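Local coordinates for uncharacterized protein Dfer_1899 (Dyadobacter fermentans, PDB 5HX0) that is of unknown function but carries a sialidase-like, BNR-repeat beta-propeller domain, consistent with a role in recognising or processing carbohydrates, at residues Leu280-Ile291 and Ala303-Met314; Ser327-Ile337 and Thr364-Val372. All coordinates share one frame; numbering follows the deposited sequence. Where two conformers were deposited one is given.

Contact 1. Residues Leu280-Ile291 and Ala303-Met314; sequences LRTAGLGDQACI and AWEKMGFQGHPM
Arg281 and His312 meet face to face because of their first torsions. Arg281 has CG opposite its backbone N (chi1 170°) and runs straight out to NE. His312 holds CG between its backbone N and carbonyl carbon (chi1 75°), which turns one face of the imidazole to the arginine. The guanidinium stacks on that ring face, centres 3.8 Å apart and planes at 25°. At the ring edge, His312 ND1 donates to Asp287 OD1 at 2.6 Å. The bond lies near the ring plane and reaches the syn side of the carboxylate from well out of the carboxylate plane, which stands steeply to the ring. The other carboxylate oxygen is bound by His332, so both oxygens are held. Gln310 NE2 gives an almost straight bond to Gly286 O (2.9 Å), tying it to the type I' turn Leu285-Gln288.

The backbones pair as antiparallel strands with a beta bulge between Gln288 and Cys290. Ala289 CB packs on Phe309 CE2, Met307 CE and Met314 CE. Cys290 SG lies obliquely beside Trp304 CE3 at 3.8 Å.

Strand 305-307 is one of the two edge strands of its four-stranded sheet, next to 288-294. Arg281 pairs with Glu265 of strand 262-270. Met307, Phe309 and Met314 pack against strand 324-330 of the following sheet.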
# COMPACT_ATOMS: atom_id res chain seq x y z
N LEU A 280 19.03 23.89 8.59
CA LEU A 280 18.84 23.76 7.15
C LEU A 280 19.93 22.92 6.48
O LEU A 280 21.12 23.17 6.67
CB LEU A 280 18.81 25.13 6.50
CG LEU A 280 17.97 26.19 7.22
CD1 LEU A 280 18.23 27.55 6.61
CD2 LEU A 280 16.48 25.84 7.14
N ARG A 281 19.50 21.92 5.70
CA ARG A 281 20.38 21.22 4.77
C ARG A 281 20.55 22.05 3.49
O ARG A 281 19.60 22.65 2.99
CB ARG A 281 19.79 19.86 4.42
CG ARG A 281 20.50 19.13 3.26
CD ARG A 281 19.83 17.79 2.96
NE ARG A 281 20.47 17.13 1.83
CZ ARG A 281 20.25 15.86 1.46
NH1 ARG A 281 19.39 15.11 2.12
NH2 ARG A 281 20.91 15.35 0.43
N THR A 282 21.77 22.08 2.96
CA THR A 282 22.05 22.88 1.77
C THR A 282 22.49 22.00 0.61
O THR A 282 22.91 20.86 0.78
CB THR A 282 23.16 23.93 2.03
OG1 THR A 282 24.33 23.28 2.52
CG2 THR A 282 22.70 25.01 3.02
N ALA A 283 22.41 22.57 -0.59
CA ALA A 283 23.10 22.06 -1.77
C ALA A 283 23.88 23.21 -2.38
O ALA A 283 23.40 24.35 -2.39
CB ALA A 283 22.11 21.47 -2.81
N GLY A 284 25.10 22.93 -2.84
CA GLY A 284 25.94 23.99 -3.38
C GLY A 284 26.74 24.75 -2.36
O GLY A 284 27.27 25.82 -2.68
N LEU A 285 26.85 24.26 -1.13
CA LEU A 285 27.62 24.94 -0.11
C LEU A 285 28.46 23.94 0.67
O LEU A 285 28.67 24.08 1.88
CB LEU A 285 26.72 25.74 0.84
CG LEU A 285 27.35 26.87 1.67
CD1 LEU A 285 27.98 27.93 0.75
CD2 LEU A 285 26.30 27.52 2.57
N GLY A 286 28.97 22.91 -0.01
CA GLY A 286 29.90 21.98 0.61
C GLY A 286 29.33 21.23 1.78
O GLY A 286 30.06 20.94 2.74
N ASP A 287 28.02 20.94 1.76
CA ASP A 287 27.30 20.27 2.85
C ASP A 287 27.33 21.08 4.15
O ASP A 287 27.19 20.51 5.25
CB ASP A 287 27.84 18.85 3.10
CG ASP A 287 26.86 17.98 3.90
OD1 ASP A 287 25.64 18.24 3.82
OD2 ASP A 287 27.29 17.06 4.62
N GLN A 288 27.50 22.39 4.06
CA GLN A 288 27.48 23.22 5.26
C GLN A 288 26.07 23.26 5.84
O GLN A 288 25.11 23.59 5.14
CB GLN A 288 27.95 24.63 4.93
CG GLN A 288 27.96 25.56 6.10
CD GLN A 288 29.12 25.32 7.03
OE1 GLN A 288 29.06 25.68 8.20
NE2 GLN A 288 30.20 24.72 6.52
N ALA A 289 25.95 22.93 7.13
CA ALA A 289 24.66 23.00 7.81
C ALA A 289 24.39 24.45 8.20
O ALA A 289 25.26 25.12 8.77
CB ALA A 289 24.67 22.10 9.04
N CYS A 290 23.20 24.96 7.88
CA CYS A 290 22.92 26.37 8.09
C CYS A 290 21.76 26.58 9.06
O CYS A 290 21.02 25.65 9.41
CB CYS A 290 22.64 27.08 6.76
SG CYS A 290 24.12 27.18 5.72
N ILE A 291 21.59 27.83 9.48
CA ILE A 291 20.54 28.19 10.43
C ILE A 291 19.93 29.51 9.99
O ILE A 291 20.63 30.38 9.45
CB ILE A 291 21.09 28.26 11.87
CG1 ILE A 291 19.98 28.43 12.90
CG2 ILE A 291 22.16 29.38 11.99
CD1 ILE A 291 20.44 28.32 14.36
N ALA A 303 19.08 37.04 8.00
CA ALA A 303 19.88 36.34 7.00
C ALA A 303 20.31 34.97 7.49
O ALA A 303 20.62 34.78 8.67
CB ALA A 303 21.11 37.18 6.64
N TRP A 304 20.32 33.99 6.58
CA TRP A 304 20.77 32.66 6.99
C TRP A 304 22.28 32.68 7.24
O TRP A 304 23.01 33.48 6.65
CB TRP A 304 20.40 31.61 5.93
CG TRP A 304 20.94 31.91 4.55
CD1 TRP A 304 20.34 32.67 3.57
CD2 TRP A 304 22.20 31.50 4.02
NE1 TRP A 304 21.15 32.74 2.46
CE2 TRP A 304 22.30 32.03 2.71
CE3 TRP A 304 23.26 30.73 4.52
CZ2 TRP A 304 23.42 31.81 1.90
CZ3 TRP A 304 24.36 30.52 3.71
CH2 TRP A 304 24.43 31.05 2.42
N GLU A 305 22.74 31.81 8.14
CA GLU A 305 24.16 31.73 8.51
C GLU A 305 24.67 30.30 8.41
O GLU A 305 23.94 29.35 8.69
CB GLU A 305 24.43 32.16 9.97
CG GLU A 305 23.97 33.52 10.39
CD GLU A 305 24.19 33.73 11.90
OE1 GLU A 305 25.18 33.18 12.44
OE2 GLU A 305 23.37 34.42 12.54
N LYS A 306 25.95 30.16 8.08
CA LYS A 306 26.61 28.86 8.27
C LYS A 306 26.79 28.59 9.76
O LYS A 306 27.25 29.46 10.51
CB LYS A 306 27.97 28.83 7.57
CG LYS A 306 27.93 29.09 6.08
CD LYS A 306 29.34 29.09 5.53
CE LYS A 306 29.50 30.24 4.56
NZ LYS A 306 30.87 30.30 4.04
N MSE A 307 26.47 27.38 10.19
CA MSE A 307 26.70 27.02 11.58
C MSE A 307 28.16 26.66 11.86
O MSE A 307 28.59 26.67 13.01
CB MSE A 307 25.78 25.87 12.00
CG MSE A 307 24.38 26.39 12.23
SE MSE A 307 23.28 25.16 13.26
CE MSE A 307 23.01 23.92 11.80
N GLY A 308 28.91 26.37 10.80
CA GLY A 308 30.33 26.06 10.93
C GLY A 308 30.69 24.59 10.89
O GLY A 308 31.80 24.25 11.29
N PHE A 309 29.79 23.72 10.44
CA PHE A 309 30.12 22.30 10.34
C PHE A 309 29.33 21.68 9.18
O PHE A 309 28.37 22.27 8.68
CB PHE A 309 29.83 21.56 11.64
CG PHE A 309 28.36 21.56 12.05
CD1 PHE A 309 27.84 22.56 12.87
CD2 PHE A 309 27.51 20.53 11.66
CE1 PHE A 309 26.50 22.55 13.25
CE2 PHE A 309 26.17 20.49 12.05
CZ PHE A 309 25.66 21.50 12.84
N GLN A 310 29.77 20.49 8.77
CA GLN A 310 29.09 19.70 7.75
C GLN A 310 28.16 18.68 8.40
O GLN A 310 28.50 18.05 9.41
CB GLN A 310 30.09 18.93 6.88
CG GLN A 310 31.03 19.75 6.04
CD GLN A 310 31.96 18.88 5.22
OE1 GLN A 310 32.74 18.10 5.76
NE2 GLN A 310 31.87 18.98 3.89
N GLY A 311 26.99 18.52 7.81
CA GLY A 311 26.04 17.50 8.21
C GLY A 311 24.66 17.82 7.68
O GLY A 311 24.33 18.98 7.38
N HIS A 312 23.84 16.78 7.58
CA HIS A 312 22.47 16.90 7.11
C HIS A 312 21.75 15.55 7.23
O HIS A 312 22.38 14.51 7.31
CB HIS A 312 22.41 17.37 5.65
CG HIS A 312 22.77 16.30 4.66
ND1 HIS A 312 23.98 16.29 3.99
CD2 HIS A 312 22.09 15.22 4.22
CE1 HIS A 312 24.02 15.25 3.18
NE2 HIS A 312 22.89 14.58 3.30
N PRO A 313 20.41 15.57 7.26
CA PRO A 313 19.64 16.75 7.59
C PRO A 313 19.69 16.91 9.11
O PRO A 313 20.28 16.05 9.78
CB PRO A 313 18.23 16.39 7.10
CG PRO A 313 18.15 14.89 7.34
CD PRO A 313 19.58 14.37 7.11
N MSE A 314 19.07 17.95 9.65
CA MSE A 314 19.14 18.25 11.08
C MSE A 314 17.80 17.98 11.76
O MSE A 314 16.75 18.12 11.13
CB MSE A 314 19.56 19.72 11.31
CG MSE A 314 21.09 19.93 11.54
SE MSE A 314 22.14 19.49 9.99
CE MSE A 314 21.39 20.67 8.63

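Contact 2. Residues Ser327-Ile337 and Thr364-Val372; sequences SYGYRHKPLGI and TDLGYPWAV
This contact joins the turn between the two middle strands of one propeller blade to the start of strand 367-375, which begins the next. It lies beside a possible pocket, where acetate and tetraethylene glycol, both probably from the crystallisation liquor, lie near Tyr368. Arg331 leaves the end of strand 327-330 and reaches across to the chain entering strand 367-372. Extended from CG to NE, the side chain carries the guanidinium to the carbonyl of Leu366, which it meets side-on. NE and NH1 both donate to Leu366 O, at 2.9 Å and 3.0 Å. The bonds are bent, 143° and 138° at the hydrogens, as expected when one oxygen takes two neighbouring N-H groups. That oxygen is tilted a little from the guanidinium plane.

NH1 also comes up to the edge of the Tyr368 ring, 3.4 Å from CE1, with the two planes 53° apart. A water links them: it accepts from Arg331 NH1 (3.2 Å) and donates to Tyr368 OH (3.1 Å). Tyr368 OH is bonded to Glu265 as well.

The ring of Pro369 packs against the backbone of Ser327 to Gly329. Its CG lies 3.3 Å from Tyr328 N. Gly329 and Gly367 face each other with CA atoms 4.4 Å apart, so the strands come close without side chains between them. Ile337 CD1 touches Gly367 CA at 3.6 Å. Leu335 CD2 meets the methyl of Thr364.

Two bonds to one carbonyl restrict rotation of the guanidinium. The cationic group is held at the edge of the tyrosine ring and reaches the hydroxyl through water. It would probably also polarise the Leu366 carbonyl.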
# COMPACT_ATOMS: atom_id res chain seq x y z
N SER A 327 20.73 16.74 16.17
CA SER A 327 21.37 15.57 15.58
C SER A 327 21.34 15.67 14.06
O SER A 327 20.44 16.29 13.48
CB SER A 327 20.70 14.28 16.05
OG SER A 327 19.32 14.29 15.75
N TYR A 328 22.33 15.05 13.42
CA TYR A 328 22.45 15.11 11.97
C TYR A 328 23.24 13.93 11.43
O TYR A 328 24.05 13.32 12.13
CB TYR A 328 23.14 16.41 11.51
CG TYR A 328 24.32 16.82 12.37
CD1 TYR A 328 24.12 17.55 13.53
CD2 TYR A 328 25.61 16.52 11.98
CE1 TYR A 328 25.18 17.96 14.32
CE2 TYR A 328 26.71 16.93 12.78
CZ TYR A 328 26.47 17.64 13.94
OH TYR A 328 27.51 18.07 14.75
N GLY A 329 23.00 13.63 10.15
CA GLY A 329 23.80 12.64 9.47
C GLY A 329 25.15 13.21 9.06
O GLY A 329 25.30 14.41 8.80
N TYR A 330 26.15 12.34 9.00
CA TYR A 330 27.50 12.73 8.60
C TYR A 330 27.92 11.85 7.43
O TYR A 330 28.48 10.76 7.62
CB TYR A 330 28.48 12.62 9.76
CG TYR A 330 29.80 13.31 9.49
CD1 TYR A 330 29.89 14.69 9.47
CD2 TYR A 330 30.95 12.57 9.24
CE1 TYR A 330 31.12 15.34 9.24
CE2 TYR A 330 32.17 13.20 9.01
CZ TYR A 330 32.24 14.58 9.01
OH TYR A 330 33.45 15.19 8.77
N ARG A 331 27.66 12.33 6.23
CA ARG A 331 27.91 11.55 5.02
C ARG A 331 29.28 11.89 4.44
O ARG A 331 29.42 12.21 3.27
CB ARG A 331 26.79 11.77 4.01
CG ARG A 331 25.48 11.03 4.41
CD ARG A 331 24.25 11.62 3.71
NE ARG A 331 23.10 10.73 3.75
CZ ARG A 331 21.98 10.90 3.04
NH1 ARG A 331 21.00 10.00 3.13
NH2 ARG A 331 21.82 11.95 2.24
N HIS A 332 30.28 11.86 5.32
CA HIS A 332 31.69 11.99 4.96
C HIS A 332 32.45 10.96 5.76
O HIS A 332 31.92 10.37 6.70
CB HIS A 332 32.20 13.41 5.24
CG HIS A 332 31.28 14.47 4.75
ND1 HIS A 332 31.32 14.95 3.46
CD2 HIS A 332 30.24 15.11 5.36
CE1 HIS A 332 30.37 15.86 3.30
NE2 HIS A 332 29.70 15.97 4.43
N LYS A 333 33.70 10.71 5.39
CA LYS A 333 34.52 9.77 6.17
C LYS A 333 34.84 10.35 7.54
O LYS A 333 35.24 11.50 7.65
CB LYS A 333 35.83 9.42 5.44
CG LYS A 333 35.66 8.85 4.04
CD LYS A 333 34.56 7.78 3.98
CE LYS A 333 35.12 6.37 3.76
NZ LYS A 333 34.05 5.31 3.88
N PRO A 334 34.66 9.55 8.59
CA PRO A 334 34.05 8.22 8.62
C PRO A 334 32.53 8.32 8.69
O PRO A 334 32.01 9.06 9.53
CB PRO A 334 34.62 7.61 9.90
CG PRO A 334 34.82 8.77 10.79
CD PRO A 334 35.06 10.00 9.93
N LEU A 335 31.84 7.58 7.83
CA LEU A 335 30.39 7.74 7.65
C LEU A 335 29.62 7.42 8.92
O LEU A 335 29.85 6.37 9.53
CB LEU A 335 29.91 6.84 6.53
CG LEU A 335 30.50 7.08 5.15
CD1 LEU A 335 30.18 5.90 4.26
CD2 LEU A 335 29.91 8.36 4.59
N GLY A 336 28.68 8.29 9.29
CA GLY A 336 27.81 7.96 10.41
C GLY A 336 26.87 9.07 10.86
O GLY A 336 26.27 9.77 10.04
N ILE A 337 26.77 9.23 12.18
CA ILE A 337 25.74 10.05 12.82
C ILE A 337 26.43 10.88 13.88
O ILE A 337 27.24 10.35 14.65
CB ILE A 337 24.64 9.19 13.50
CG1 ILE A 337 24.10 8.07 12.58
CG2 ILE A 337 23.53 10.09 14.10
CD1 ILE A 337 23.32 8.54 11.33
N THR A 364 27.02 6.06 1.76
CA THR A 364 26.39 7.31 2.17
C THR A 364 24.87 7.20 2.33
O THR A 364 24.24 8.16 2.78
CB THR A 364 26.73 8.40 1.15
OG1 THR A 364 26.33 7.94 -0.14
CG2 THR A 364 28.24 8.69 1.15
N ASP A 365 24.27 6.05 1.99
CA ASP A 365 22.82 5.88 2.09
C ASP A 365 22.49 5.48 3.54
O ASP A 365 22.21 4.33 3.87
CB ASP A 365 22.35 4.85 1.07
CG ASP A 365 20.83 4.78 0.93
OD1 ASP A 365 20.12 5.67 1.42
OD2 ASP A 365 20.36 3.81 0.28
N LEU A 366 22.51 6.49 4.41
CA LEU A 366 22.25 6.35 5.84
C LEU A 366 21.95 7.75 6.37
O LEU A 366 22.02 8.73 5.63
CB LEU A 366 23.45 5.72 6.58
CG LEU A 366 24.86 6.28 6.30
CD1 LEU A 366 25.09 7.67 6.93
CD2 LEU A 366 25.97 5.32 6.79
N GLY A 367 21.65 7.84 7.67
CA GLY A 367 21.49 9.12 8.33
C GLY A 367 20.06 9.48 8.69
O GLY A 367 19.31 8.64 9.20
N TYR A 368 19.68 10.73 8.43
CA TYR A 368 18.36 11.24 8.79
C TYR A 368 17.99 10.94 10.25
O TYR A 368 16.93 10.36 10.50
CB TYR A 368 17.30 10.68 7.84
CG TYR A 368 17.30 11.30 6.46
CD1 TYR A 368 18.42 11.25 5.63
CD2 TYR A 368 16.17 11.96 5.98
CE1 TYR A 368 18.43 11.83 4.36
CE2 TYR A 368 16.15 12.54 4.72
CZ TYR A 368 17.28 12.47 3.91
OH TYR A 368 17.24 13.04 2.66
N PRO A 369 18.81 11.34 11.21
CA PRO A 369 18.47 11.04 12.60
C PRO A 369 17.27 11.83 13.11
O PRO A 369 16.95 12.92 12.63
CB PRO A 369 19.75 11.39 13.38
CG PRO A 369 20.38 12.48 12.54
CD PRO A 369 20.08 12.09 11.11
N TRP A 370 16.64 11.26 14.13
CA TRP A 370 15.46 11.84 14.76
C TRP A 370 15.44 11.35 16.20
O TRP A 370 15.44 10.14 16.44
CB TRP A 370 14.18 11.41 14.01
CG TRP A 370 12.97 12.25 14.29
CD1 TRP A 370 12.30 12.37 15.48
CD2 TRP A 370 12.28 13.09 13.35
NE1 TRP A 370 11.21 13.24 15.33
CE2 TRP A 370 11.19 13.69 14.03
CE3 TRP A 370 12.47 13.37 11.99
CZ2 TRP A 370 10.29 14.55 13.38
CZ3 TRP A 370 11.59 14.22 11.36
CH2 TRP A 370 10.51 14.80 12.05
N ALA A 371 15.45 12.28 17.16
CA ALA A 371 15.60 11.92 18.56
C ALA A 371 14.28 12.02 19.31
O ALA A 371 13.40 12.81 18.95
CB ALA A 371 16.65 12.80 19.25
N VAL A 372 14.16 11.23 20.37
CA VAL A 372 12.99 11.27 21.24
C VAL A 372 13.46 11.06 22.68
O VAL A 372 14.39 10.30 22.94
CB VAL A 372 11.94 10.21 20.83
CG1 VAL A 372 12.53 8.83 20.91
CG2 VAL A 372 10.69 10.34 21.71
O HOH W 1 18.84 11.00 0.92

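Overall arrangement
Contact 1 closes before contact 2 opens along the chain, and their centres are about 14 Å apart. Contact 1 lies in the four-stranded sheet 262-307 and its exit towards strand 314-318. Contact 2 joins the next sheet, 314-358, to strand 367-375 of the sheet that also takes in strand 42-51 near the chain start. The two contacts thus follow one another round the propeller. They meet directly: His312 NE2 makes a weak bond to Arg331 NH2, and Arg281 packs against Tyr368. Glu265 bonds both Arg281 and Tyr368. Polar residues of three successive blades therefore form one network, near the bound acetate and tetraethylene glycol. This is consistent with a ligand pocket, though its natural ligand is unknown.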